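Local coordinates for A-type flavoprotein (Giardia intestinalis, PDB 2Q9U) that scavenges oxygen, probably by passing electrons from flavin mononucleotide to the mu-oxo-diiron centre where the gas is reduced, at residues 8-13 against 70-75; 51-56 against 63-68; 134-139 against 143-148; 187-192 against 236-241; 191-196 against 243-248. One frame throughout, in Å; residues are numbered along the deposited sequence.

Interaction 1 (8-13 against 70-75)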
# COMPACT_ATOMS: atom_id res chain seq x y z
N VAL A 8 10.01 17.74 -27.60
CA VAL A 8 10.35 18.33 -26.31
C VAL A 8 10.34 19.85 -26.41
O VAL A 8 10.62 20.40 -27.48
CB VAL A 8 11.72 17.86 -25.73
CG1 VAL A 8 11.68 16.35 -25.39
CG2 VAL A 8 12.91 18.25 -26.65
N GLN A 9 10.05 20.50 -25.29
CA GLN A 9 10.14 21.96 -25.23
C GLN A 9 11.52 22.33 -24.70
O GLN A 9 11.94 21.81 -23.65
CB GLN A 9 9.07 22.54 -24.28
CG GLN A 9 9.22 24.08 -24.12
CD GLN A 9 8.60 24.67 -22.86
OE1 GLN A 9 8.03 23.96 -22.04
NE2 GLN A 9 8.69 25.98 -22.73
N ASP A 10 12.23 23.21 -25.41
CA ASP A 10 13.51 23.73 -24.89
C ASP A 10 13.22 24.68 -23.75
O ASP A 10 12.29 25.47 -23.82
CB ASP A 10 14.30 24.46 -25.97
CG ASP A 10 14.61 23.57 -27.15
OD1 ASP A 10 14.92 22.37 -26.93
OD2 ASP A 10 14.51 24.06 -28.29
N GLN A 11 14.02 24.57 -22.70
CA GLN A 11 13.70 25.22 -21.46
C GLN A 11 14.92 26.00 -20.98
O GLN A 11 15.69 25.54 -20.14
CB GLN A 11 13.18 24.18 -20.43
CG GLN A 11 11.83 23.58 -20.88
CD GLN A 11 11.32 22.45 -19.99
OE1 GLN A 11 11.34 22.56 -18.78
NE2 GLN A 11 10.86 21.37 -20.61
N GLU A 12 15.08 27.20 -21.54
CA GLU A 12 16.19 28.09 -21.18
C GLU A 12 15.89 28.74 -19.83
O GLU A 12 14.98 29.56 -19.70
CB GLU A 12 16.43 29.14 -22.29
CG GLU A 12 17.84 29.76 -22.27
CD GLU A 12 18.06 30.79 -23.39
OE1 GLU A 12 17.12 31.03 -24.16
OE2 GLU A 12 19.19 31.34 -23.48
N MET A 13 16.65 28.37 -18.81
CA MET A 13 16.37 28.84 -17.45
C MET A 13 16.96 30.21 -17.18
O MET A 13 16.31 31.08 -16.58
CB MET A 13 16.84 27.82 -16.46
CG MET A 13 15.71 26.78 -16.25
SD MET A 13 16.23 25.54 -15.15
CE MET A 13 16.28 26.35 -13.55
N ALA A 70 19.88 16.81 -27.56
CA ALA A 70 19.94 16.90 -29.03
C ALA A 70 19.11 18.05 -29.57
O ALA A 70 19.41 18.60 -30.64
CB ALA A 70 19.49 15.56 -29.67
N ALA A 71 18.05 18.43 -28.85
CA ALA A 71 17.23 19.54 -29.30
C ALA A 71 18.00 20.84 -29.19
O ALA A 71 17.77 21.77 -29.97
CB ALA A 71 15.93 19.61 -28.52
N CYS A 72 18.94 20.90 -28.24
CA CYS A 72 19.83 22.04 -28.05
C CYS A 72 21.09 22.00 -28.91
O CYS A 72 21.56 23.05 -29.37
CB CYS A 72 20.28 22.12 -26.60
SG CYS A 72 18.95 22.53 -25.43
N CYS A 73 21.67 20.81 -29.06
CA CYS A 73 22.96 20.67 -29.73
C CYS A 73 23.12 19.22 -30.18
O CYS A 73 22.85 18.32 -29.39
CB CYS A 73 24.06 21.01 -28.73
SG CYS A 73 25.72 21.01 -29.38
N PRO A 74 23.61 18.98 -31.43
CA PRO A 74 23.86 17.59 -31.82
C PRO A 74 24.80 16.92 -30.82
O PRO A 74 25.72 17.57 -30.32
CB PRO A 74 24.57 17.73 -33.17
CG PRO A 74 24.00 19.02 -33.74
CD PRO A 74 23.96 19.92 -32.50
N LEU A 75 24.57 15.64 -30.53
CA LEU A 75 25.36 14.95 -29.51
C LEU A 75 26.85 14.92 -29.83
O LEU A 75 27.66 15.02 -28.92
CB LEU A 75 24.87 13.53 -29.26
CG LEU A 75 23.42 13.42 -28.76
CD1 LEU A 75 23.10 11.96 -28.61
CD2 LEU A 75 23.17 14.21 -27.43
O HOH W 1 15.43 22.85 -30.44
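Asp10 lays its carboxylate beside the methyl group of Ala71, with Asp10 OD1 3.3 Å from Ala71 CB. The torsion about CA-CB sets this up: CG sits opposite the carbonyl carbon (chi1 -59°), and the acid reaches across to the last turn of helix 62-72. Val8 approaches the same methyl with one branch, Val8 CG2 lying 3.8 Å from Ala71 CB, so Ala71 is touched by one polar and one apolar group. Cys72 SG is a looser neighbour, 4.3 Å from Asp10 OD1.

The other carboxylate oxygen works through water. A single water donates both its protons, to Asp10 OD2 at 2.6 Å and to Ala71 O at the same distance, and so ties an acid to a carbonyl at the C-terminal end of a helix. The water thus bridges two acceptors, the carboxylate and a backbone carbonyl, that could not bond each other directly. Within the N-terminal segment, Gln11 NE2 bonds back to Gln9 O at 3.3 Å.

Gln9 turns the other way: its backbone N hydrogen-bonds Asp279, and its OE1 Arg282, both of the second subunit, while Cys72 packs on Tyr18 and Phe45. Here the chain leading into edge strand 12-14 lies against the end of a helix that covers the sheet, a join within the metallo-beta-lactamase-like domain that flavodiiron proteins share.

Interaction 2 (51-56 against 63-68)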
# COMPACT_ATOMS: atom_id res chain seq x y z
N PRO A 51 30.30 23.32 -26.13
CA PRO A 51 28.97 23.00 -25.60
C PRO A 51 29.08 21.97 -24.47
O PRO A 51 29.78 20.95 -24.63
CB PRO A 51 28.23 22.43 -26.83
CG PRO A 51 28.93 23.07 -28.03
CD PRO A 51 30.40 23.00 -27.57
N THR A 52 28.42 22.25 -23.34
CA THR A 52 28.69 21.52 -22.11
C THR A 52 27.40 21.03 -21.47
O THR A 52 26.43 21.77 -21.40
CB THR A 52 29.49 22.40 -21.14
OG1 THR A 52 30.79 22.64 -21.70
CG2 THR A 52 29.65 21.74 -19.77
N VAL A 53 27.42 19.77 -21.02
CA VAL A 53 26.32 19.16 -20.26
C VAL A 53 26.78 18.96 -18.83
O VAL A 53 27.88 18.47 -18.58
CB VAL A 53 25.86 17.82 -20.86
CG1 VAL A 53 24.73 17.17 -20.00
CG2 VAL A 53 25.39 18.03 -22.30
N ILE A 54 25.91 19.34 -17.90
CA ILE A 54 26.14 19.11 -16.47
C ILE A 54 25.22 17.98 -16.02
O ILE A 54 24.00 18.08 -16.11
CB ILE A 54 25.82 20.37 -15.63
CG1 ILE A 54 26.48 21.63 -16.24
CG2 ILE A 54 26.17 20.13 -14.12
CD1 ILE A 54 28.01 21.64 -16.13
N ASP A 55 25.84 16.91 -15.54
CA ASP A 55 25.17 15.72 -15.02
C ASP A 55 24.38 14.88 -16.03
O ASP A 55 24.10 15.30 -17.14
CB ASP A 55 24.37 16.06 -13.73
CG ASP A 55 25.30 16.48 -12.57
OD1 ASP A 55 26.42 15.89 -12.47
OD2 ASP A 55 24.93 17.40 -11.80
N SER A 56 24.05 13.66 -15.62
CA SER A 56 23.19 12.78 -16.41
C SER A 56 21.92 12.47 -15.59
O SER A 56 21.56 13.22 -14.68
CB SER A 56 23.98 11.52 -16.80
OG SER A 56 23.25 10.68 -17.68
N GLU A 63 16.89 8.05 -22.99
CA GLU A 63 16.51 8.54 -24.33
C GLU A 63 15.81 9.87 -24.27
O GLU A 63 15.96 10.71 -25.14
CB GLU A 63 15.60 7.53 -25.07
CG GLU A 63 16.30 6.19 -25.42
CD GLU A 63 17.47 6.30 -26.43
OE1 GLU A 63 17.59 7.31 -27.18
OE2 GLU A 63 18.30 5.35 -26.47
N GLU A 64 15.04 10.07 -23.20
CA GLU A 64 14.45 11.40 -22.97
C GLU A 64 15.50 12.50 -22.76
O GLU A 64 15.42 13.58 -23.37
CB GLU A 64 13.47 11.33 -21.80
CG GLU A 64 12.70 12.65 -21.57
CD GLU A 64 11.72 12.62 -20.39
OE1 GLU A 64 11.50 11.56 -19.74
OE2 GLU A 64 11.18 13.70 -20.09
N TRP A 65 16.47 12.22 -21.89
CA TRP A 65 17.60 13.09 -21.61
C TRP A 65 18.39 13.39 -22.90
O TRP A 65 18.72 14.55 -23.21
CB TRP A 65 18.49 12.38 -20.59
CG TRP A 65 19.82 13.04 -20.25
CD1 TRP A 65 20.01 14.28 -19.70
CD2 TRP A 65 21.13 12.45 -20.39
NE1 TRP A 65 21.36 14.50 -19.51
CE2 TRP A 65 22.06 13.40 -19.92
CE3 TRP A 65 21.60 11.22 -20.90
CZ2 TRP A 65 23.46 13.16 -19.94
CZ3 TRP A 65 22.98 10.99 -20.91
CH2 TRP A 65 23.89 11.95 -20.43
N LEU A 66 18.67 12.34 -23.67
CA LEU A 66 19.44 12.54 -24.92
C LEU A 66 18.62 13.39 -25.90
O LEU A 66 19.20 14.24 -26.61
CB LEU A 66 19.80 11.18 -25.53
CG LEU A 66 20.84 10.39 -24.71
CD1 LEU A 66 20.99 8.94 -25.21
CD2 LEU A 66 22.20 11.12 -24.69
N SER A 67 17.30 13.18 -25.92
CA SER A 67 16.39 13.94 -26.80
C SER A 67 16.40 15.42 -26.46
O SER A 67 16.46 16.27 -27.36
CB SER A 67 14.96 13.38 -26.76
OG SER A 67 14.94 12.11 -27.40
N ARG A 68 16.33 15.74 -25.16
CA ARG A 68 16.44 17.12 -24.71
C ARG A 68 17.78 17.76 -25.07
O ARG A 68 17.82 18.90 -25.54
CB ARG A 68 16.17 17.24 -23.21
CG ARG A 68 14.75 16.82 -22.84
CD ARG A 68 14.51 17.23 -21.38
NE ARG A 68 13.27 16.66 -20.85
CZ ARG A 68 12.06 17.14 -21.10
NH1 ARG A 68 11.93 18.20 -21.90
NH2 ARG A 68 10.99 16.55 -20.56
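Ser56 sits over one face of the Trp65 indole in the first half of a beta-alpha-beta unit, where strand 52-54 leads into helix 62-72. Ser56 OG lies 3.1 Å from Trp65 CH2, above the ring and displaced toward its rim. Ser56 CB adds a CH-pi contact, 4.0 Å from the centroid of the six-membered ring of Trp65. Ser56 OG is buried by this contact and has no hydrogen-bonding partner in the model; the indole face is its close neighbour. Val53 comes obliquely and more loosely to the benzo ring, with Val53 CG1 4.2 Å from Trp65 CZ2; Asp55 O, also oblique, is 3.6 Å from Trp65 CZ2.

Trp65 has CG opposite its backbone N (chi1 174°), which swings the indole off the helix toward the strand end. There its NE1 hydrogen-bonds Ser43 OG, and Ser43 OG is also bonded to the carbonyls of Ile54 and Asp55, so one hydroxyl links ring and strand. Asp55 points the other way, its carboxylate held by Asn84 N and Asn170 ND2, about 9 Å from the bound mu-oxo-diiron. Arg68 is shared between Asp279 of the second subunit and, within the helix, Glu64: Arg68 NH2 meets the anti lone pair of Glu64 OE2 at 2.9 Å, the oxygen sitting 27° out of the guanidinium plane of Arg68.

Interaction 3 (134-139 against 143-148)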
# COMPACT_ATOMS: atom_id res chain seq x y z
N TYR A 134 41.36 23.87 -10.44
CA TYR A 134 41.21 23.84 -11.90
C TYR A 134 40.16 24.82 -12.43
O TYR A 134 39.04 24.88 -11.91
CB TYR A 134 40.85 22.41 -12.34
CG TYR A 134 41.19 22.13 -13.77
CD1 TYR A 134 40.36 22.59 -14.81
CD2 TYR A 134 42.35 21.44 -14.10
CE1 TYR A 134 40.68 22.35 -16.14
CE2 TYR A 134 42.69 21.20 -15.43
CZ TYR A 134 41.86 21.66 -16.44
OH TYR A 134 42.19 21.40 -17.75
N THR A 135 40.51 25.58 -13.47
CA THR A 135 39.56 26.40 -14.22
C THR A 135 39.37 25.82 -15.60
O THR A 135 40.30 25.81 -16.40
CB THR A 135 40.03 27.89 -14.35
OG1 THR A 135 40.33 28.42 -13.06
CG2 THR A 135 38.95 28.73 -14.99
N LEU A 136 38.16 25.34 -15.90
CA LEU A 136 37.84 24.85 -17.23
C LEU A 136 37.22 25.94 -18.09
O LEU A 136 36.13 26.43 -17.80
CB LEU A 136 36.89 23.66 -17.16
CG LEU A 136 36.47 23.11 -18.54
CD1 LEU A 136 37.68 22.64 -19.34
CD2 LEU A 136 35.45 21.97 -18.40
N LYS A 137 37.92 26.30 -19.17
CA LYS A 137 37.39 27.30 -20.08
C LYS A 137 36.43 26.67 -21.09
O LYS A 137 36.77 25.70 -21.78
CB LYS A 137 38.55 28.05 -20.78
CG LYS A 137 38.03 29.25 -21.57
CD LYS A 137 39.16 30.22 -21.90
CE LYS A 137 38.69 31.67 -21.70
NZ LYS A 137 38.77 32.12 -20.26
N ILE A 138 35.21 27.21 -21.19
CA ILE A 138 34.23 26.64 -22.12
C ILE A 138 33.79 27.64 -23.18
O ILE A 138 32.91 27.35 -23.98
CB ILE A 138 33.00 25.95 -21.42
CG1 ILE A 138 32.16 26.98 -20.67
CG2 ILE A 138 33.47 24.78 -20.53
CD1 ILE A 138 30.75 26.48 -20.17
N GLY A 139 34.44 28.81 -23.17
CA GLY A 139 34.20 29.87 -24.16
C GLY A 139 34.13 31.21 -23.48
O GLY A 139 35.11 31.68 -22.90
N LEU A 143 34.41 27.32 -15.77
CA LEU A 143 33.83 26.49 -14.71
C LEU A 143 34.88 26.12 -13.68
O LEU A 143 36.02 25.76 -14.03
CB LEU A 143 33.23 25.22 -15.30
CG LEU A 143 32.10 25.36 -16.31
CD1 LEU A 143 31.70 23.98 -16.80
CD2 LEU A 143 30.91 26.09 -15.69
N LYS A 144 34.48 26.23 -12.40
CA LYS A 144 35.27 25.81 -11.24
C LYS A 144 34.56 24.64 -10.55
O LYS A 144 33.34 24.44 -10.74
CB LYS A 144 35.42 26.96 -10.23
CG LYS A 144 35.92 28.27 -10.86
CD LYS A 144 37.41 28.22 -11.17
CE LYS A 144 38.25 28.46 -9.92
NZ LYS A 144 38.72 27.16 -9.43
N PHE A 145 35.30 23.92 -9.72
CA PHE A 145 34.82 22.68 -9.13
C PHE A 145 35.07 22.73 -7.65
O PHE A 145 36.15 23.06 -7.21
CB PHE A 145 35.52 21.50 -9.83
CG PHE A 145 35.37 21.57 -11.32
CD1 PHE A 145 34.18 21.15 -11.92
CD2 PHE A 145 36.34 22.20 -12.12
CE1 PHE A 145 34.00 21.26 -13.30
CE2 PHE A 145 36.17 22.33 -13.49
CZ PHE A 145 35.00 21.86 -14.09
N ILE A 146 34.03 22.45 -6.89
CA ILE A 146 34.11 22.51 -5.44
C ILE A 146 33.80 21.10 -4.87
O ILE A 146 32.61 20.70 -4.78
CB ILE A 146 33.11 23.53 -4.85
CG1 ILE A 146 33.33 24.94 -5.43
CG2 ILE A 146 33.21 23.51 -3.34
CD1 ILE A 146 32.15 25.94 -5.16
N PRO A 147 34.85 20.34 -4.52
CA PRO A 147 34.59 19.04 -3.91
C PRO A 147 33.85 19.25 -2.59
O PRO A 147 34.16 20.18 -1.82
CB PRO A 147 36.00 18.48 -3.68
CG PRO A 147 36.84 19.17 -4.76
CD PRO A 147 36.30 20.58 -4.67
N VAL A 148 32.82 18.46 -2.38
CA VAL A 148 32.12 18.47 -1.09
C VAL A 148 32.08 17.01 -0.58
O VAL A 148 31.03 16.40 -0.51
CB VAL A 148 30.69 19.13 -1.20
CG1 VAL A 148 30.77 20.69 -1.46
CG2 VAL A 148 29.86 18.46 -2.28
O HOH W 2 38.18 24.27 -9.55
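Strands 136-137 and 142-147 form a beta hairpin, and within it Leu136 and Leu143 make an antiparallel hydrogen-bonded pair. Leu136 N donates to Leu143 O at 2.9 Å. The return bond, Leu143 N to Leu136 O, is 2.8 Å long. Two residues further from the turn, at Tyr134 and Phe145, the strands have spread, and a water bridges where the next direct pair of bonds would fall: it accepts from Phe145 N and lies 2.6 Å from Tyr134 O.

Both leucines point to one face of the sheet, their CB atoms in contact, and there the hairpin packs on Tyr80 and Val82 of strand 80-82, in the neighbouring sheet of the metallo-beta-lactamase-like sandwich. Phe145 joins them edge-on: Leu136 CB lies in the plane of its ring, 4.0 Å from Phe145 CE2. The Tyr134 ring approaches Phe145 CE2 obliquely, with Tyr134 CD1 4.4 Å from it. Nearer the turn, Ile138 CG2 meets the CD1 branch of Leu143.

Lys144 works on the other side of the hairpin. Its chain bends at each of the three torsions after the first, folding back so that the aliphatic part crosses the Thr135 side chain, with Lys144 CD 3.5 Å from Thr135 OG1. The curl brings the ammonium to the bridging water. Lys144 NZ gives this water a proton at 2.9 Å and makes only a weak bond to Tyr134 O, at 3.4 Å.

Interaction 4 (187-192 against 236-241)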
# COMPACT_ATOMS: atom_id res chain seq x y z
N CYS A 187 6.59 28.16 -7.49
CA CYS A 187 5.80 27.20 -6.73
C CYS A 187 5.31 27.86 -5.46
O CYS A 187 5.52 29.07 -5.29
CB CYS A 187 6.68 25.99 -6.38
SG CYS A 187 7.34 25.18 -7.84
N ASP A 188 4.68 27.11 -4.55
CA ASP A 188 4.52 27.64 -3.17
C ASP A 188 5.85 27.44 -2.49
O ASP A 188 6.23 26.31 -2.26
CB ASP A 188 3.42 26.91 -2.36
CG ASP A 188 2.03 27.27 -2.83
OD1 ASP A 188 1.82 28.43 -3.27
OD2 ASP A 188 1.15 26.39 -2.79
N VAL A 189 6.56 28.53 -2.20
CA VAL A 189 7.90 28.42 -1.62
C VAL A 189 7.88 27.68 -0.30
O VAL A 189 8.78 26.90 -0.04
CB VAL A 189 8.60 29.81 -1.49
CG1 VAL A 189 9.94 29.68 -0.74
CG2 VAL A 189 8.87 30.35 -2.88
N SER A 190 6.83 27.85 0.52
CA SER A 190 6.76 27.09 1.76
C SER A 190 6.68 25.58 1.53
O SER A 190 7.27 24.82 2.28
CB SER A 190 5.63 27.58 2.71
OG SER A 190 4.35 27.42 2.14
N HIS A 191 5.98 25.17 0.48
CA HIS A 191 5.91 23.76 0.11
C HIS A 191 7.30 23.23 -0.34
O HIS A 191 7.71 22.15 0.06
CB HIS A 191 4.88 23.53 -1.01
CG HIS A 191 4.72 22.07 -1.34
ND1 HIS A 191 4.43 21.13 -0.38
CD2 HIS A 191 4.83 21.40 -2.51
CE1 HIS A 191 4.38 19.93 -0.94
NE2 HIS A 191 4.62 20.07 -2.23
N VAL A 192 7.99 24.01 -1.17
CA VAL A 192 9.34 23.64 -1.63
C VAL A 192 10.25 23.52 -0.40
O VAL A 192 11.03 22.57 -0.29
CB VAL A 192 9.91 24.65 -2.62
CG1 VAL A 192 11.34 24.18 -3.12
CG2 VAL A 192 8.97 24.85 -3.82
N GLY A 236 16.87 34.67 -6.25
CA GLY A 236 16.35 35.71 -5.40
C GLY A 236 16.16 35.43 -3.93
O GLY A 236 16.92 34.74 -3.32
N ASP A 237 15.07 35.95 -3.40
CA ASP A 237 14.70 35.73 -2.02
C ASP A 237 14.59 34.28 -1.61
O ASP A 237 15.02 33.92 -0.54
CB ASP A 237 13.43 36.47 -1.61
CG ASP A 237 13.52 37.98 -1.76
OD1 ASP A 237 14.59 38.53 -1.63
OD2 ASP A 237 12.52 38.58 -2.00
N ALA A 238 13.94 33.46 -2.45
CA ALA A 238 13.77 32.06 -2.08
C ALA A 238 15.11 31.37 -1.89
O ALA A 238 15.27 30.52 -1.01
CB ALA A 238 12.93 31.34 -3.12
N MET A 239 16.08 31.73 -2.73
CA MET A 239 17.44 31.24 -2.59
C MET A 239 18.05 31.58 -1.22
O MET A 239 18.73 30.74 -0.61
CB MET A 239 18.32 31.78 -3.73
CG MET A 239 19.77 31.24 -3.70
SD MET A 239 20.78 31.99 -5.01
CE MET A 239 20.64 33.76 -4.70
N GLY A 240 17.78 32.80 -0.74
CA GLY A 240 18.20 33.25 0.61
C GLY A 240 17.66 32.37 1.73
O GLY A 240 18.39 32.00 2.66
N LEU A 241 16.39 32.00 1.62
CA LEU A 241 15.73 31.09 2.57
C LEU A 241 16.39 29.70 2.61
O LEU A 241 16.59 29.10 3.69
CB LEU A 241 14.24 30.94 2.20
CG LEU A 241 13.35 32.19 2.29
CD1 LEU A 241 11.88 31.83 2.01
CD2 LEU A 241 13.50 32.86 3.68
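Val189, which touches both Ala238 and Leu241, rides on the first turn of helix 189-204, and that turn is closed by the bond from Val192 N to Asp188 O at 3.1 Å. Asp188 occupies the N-cap position, but its side chain makes no capping bond. Between the two segments the contact is purely apolar.

Val189 straddles the Ala238 methyl: both its branches stand 4.2 Å from it, Val189 CG1 and Val189 CG2 alike measured to Ala238 CB. CG1 lies opposite the backbone N (chi1 174°), and this turns CG1 toward helix 236-250, where it also meets Leu241 CD1 at 4.0 Å. Ala238 and Leu241 are three residues apart, so they fall on the same side of helix 236-250, and the valine fits against that side.

Nearby, Val192 and Met239 both pack on Trp234; Ser190 points away and packs on Asp188 of the second subunit, which places this helix start at the subunit interface. The result is apolar packing of a valine against an alanine and a leucine, joining the starts of helices 189-204 and 236-250 of the metallo-beta-lactamase-like part, the second of which precedes the flavodoxin-like part in the chain.

Interaction 5 (191-196 against 243-248)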
# COMPACT_ATOMS: atom_id res chain seq x y z
N HIS A 191 5.98 25.17 0.48
CA HIS A 191 5.91 23.76 0.11
C HIS A 191 7.30 23.23 -0.34
O HIS A 191 7.71 22.15 0.06
CB HIS A 191 4.88 23.53 -1.01
CG HIS A 191 4.72 22.07 -1.34
ND1 HIS A 191 4.43 21.13 -0.38
CD2 HIS A 191 4.83 21.40 -2.51
CE1 HIS A 191 4.38 19.93 -0.94
NE2 HIS A 191 4.62 20.07 -2.23
N VAL A 192 7.99 24.01 -1.17
CA VAL A 192 9.34 23.64 -1.63
C VAL A 192 10.25 23.52 -0.40
O VAL A 192 11.03 22.57 -0.29
CB VAL A 192 9.91 24.65 -2.62
CG1 VAL A 192 11.34 24.18 -3.12
CG2 VAL A 192 8.97 24.85 -3.82
N MET A 193 10.11 24.45 0.54
CA MET A 193 10.96 24.42 1.73
C MET A 193 10.66 23.23 2.59
O MET A 193 11.58 22.63 3.17
CB MET A 193 10.86 25.73 2.53
CG MET A 193 11.58 26.89 1.90
SD MET A 193 13.39 26.60 1.72
CE MET A 193 13.87 26.13 3.39
N HIS A 194 9.38 22.86 2.68
CA HIS A 194 9.01 21.61 3.37
C HIS A 194 9.77 20.41 2.78
O HIS A 194 10.36 19.62 3.52
CB HIS A 194 7.49 21.40 3.31
CG HIS A 194 7.05 20.03 3.70
ND1 HIS A 194 6.69 19.71 4.99
CD2 HIS A 194 6.93 18.90 2.98
CE1 HIS A 194 6.35 18.43 5.04
NE2 HIS A 194 6.49 17.91 3.83
N LEU A 195 9.76 20.28 1.46
CA LEU A 195 10.43 19.14 0.82
C LEU A 195 11.95 19.27 0.88
O LEU A 195 12.68 18.26 0.96
CB LEU A 195 9.93 18.99 -0.62
CG LEU A 195 8.44 18.59 -0.74
CD1 LEU A 195 8.03 18.64 -2.22
CD2 LEU A 195 8.18 17.18 -0.14
N PHE A 196 12.43 20.52 0.86
CA PHE A 196 13.87 20.82 0.98
C PHE A 196 14.34 20.32 2.36
O PHE A 196 15.40 19.70 2.48
CB PHE A 196 14.07 22.34 0.82
CG PHE A 196 15.48 22.83 1.11
CD1 PHE A 196 15.90 23.11 2.41
CD2 PHE A 196 16.37 23.07 0.06
CE1 PHE A 196 17.19 23.62 2.66
CE2 PHE A 196 17.65 23.59 0.30
CZ PHE A 196 18.05 23.86 1.59
N ILE A 243 19.45 28.81 1.63
CA ILE A 243 20.78 28.96 2.21
C ILE A 243 20.70 29.12 3.73
O ILE A 243 21.46 28.45 4.46
CB ILE A 243 21.56 30.15 1.58
CG1 ILE A 243 21.91 29.83 0.12
CG2 ILE A 243 22.86 30.41 2.36
CD1 ILE A 243 22.34 31.04 -0.70
N ALA A 244 19.77 29.96 4.19
CA ALA A 244 19.58 30.20 5.65
C ALA A 244 19.22 28.93 6.43
O ALA A 244 19.71 28.73 7.55
CB ALA A 244 18.57 31.27 5.90
N GLU A 245 18.38 28.07 5.84
CA GLU A 245 18.02 26.80 6.49
C GLU A 245 19.23 25.85 6.59
O GLU A 245 19.48 25.27 7.66
CB GLU A 245 16.87 26.12 5.74
CG GLU A 245 16.42 24.74 6.34
CD GLU A 245 15.80 24.85 7.73
OE1 GLU A 245 15.28 25.94 8.07
OE2 GLU A 245 15.81 23.85 8.48
N TYR A 246 19.95 25.65 5.49
CA TYR A 246 21.19 24.87 5.55
C TYR A 246 22.18 25.43 6.58
O TYR A 246 22.83 24.68 7.32
CB TYR A 246 21.87 24.84 4.18
CG TYR A 246 21.47 23.74 3.26
CD1 TYR A 246 20.70 22.64 3.69
CD2 TYR A 246 21.90 23.76 1.93
CE1 TYR A 246 20.35 21.62 2.81
CE2 TYR A 246 21.57 22.75 1.06
CZ TYR A 246 20.80 21.68 1.49
OH TYR A 246 20.51 20.70 0.58
N ASP A 247 22.28 26.75 6.63
CA ASP A 247 23.20 27.39 7.59
C ASP A 247 22.81 27.10 9.04
O ASP A 247 23.66 26.71 9.85
CB ASP A 247 23.28 28.89 7.34
CG ASP A 247 24.35 29.55 8.21
OD1 ASP A 247 25.52 29.14 8.09
OD2 ASP A 247 24.00 30.44 9.03
N ARG A 248 21.54 27.30 9.38
CA ARG A 248 21.05 27.00 10.71
C ARG A 248 21.25 25.53 11.01
O ARG A 248 21.83 25.18 12.04
CB ARG A 248 19.57 27.39 10.89
CG ARG A 248 19.34 28.89 11.09
CD ARG A 248 17.85 29.19 11.39
NE ARG A 248 16.96 28.61 10.37
CZ ARG A 248 16.51 29.27 9.30
NH1 ARG A 248 16.84 30.54 9.10
NH2 ARG A 248 15.72 28.65 8.43
O HOH W 3 17.81 19.80 0.60
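Phe196 and Tyr246 meet between two helices of the metallo-beta-lactamase-like part of the protein, 189-204 and 236-250, which run in roughly the same direction at 31°. The axes of the short segments stay 11.5 Å apart, too far for the backbones to touch, and large side chains span the distance.

Phe196 gives up the greatest area. With CG opposite its backbone N (chi1 172°), the ring extends across the gap and pushes its far corner at the Tyr246 ring: Phe196 CZ stands above the centre of the tyrosine face, 3.4 Å from Tyr246 CE1. The two planes are inclined at 39°, an oblique pairing. Glu245 meets the phenylalanine at its edge through an aliphatic carbon, Glu245 CG lying 3.9 Å from Phe196 CE1. Met193, its chain curled, closes the rest with Met193 CE 3.8 Å from Glu245 CB.

Glu245's carboxylate leads away from this apolar patch. Its OE1 takes Arg248 NH2 in a salt bridge of 2.8 Å, nearly in the guanidinium plane, while OE2 hydrogen-bonds Tyr306. Tyr246 lies about 11 Å from the diiron centre, and its hydroxyl accepts from Phe173 N. That same Tyr246 OH gives its proton to a water at 2.8 Å, which in turn donates to Phe196 O, 3.1 Å from the water.

Along the chain, interaction 2 is nested inside the loop closed by interaction 1, interaction 3 follows, and interactions 4 and 5 start together from helix 189-204. Two pairs lie close: interactions 1 and 2 share helix 62-72, and 4 and 5 share helices 189-204 and 236-250, with centres about 8 Å apart in each pair. Interaction 3 touches interaction 2 through Thr52, which packs on Ile138 and Leu143, linking the two sheets of the sandwich. The pairs themselves are 27 to 30 Å apart, centre to centre. Interactions 1, 2 and 4 also reach the second subunit, so both ends of this domain take part in the assembly.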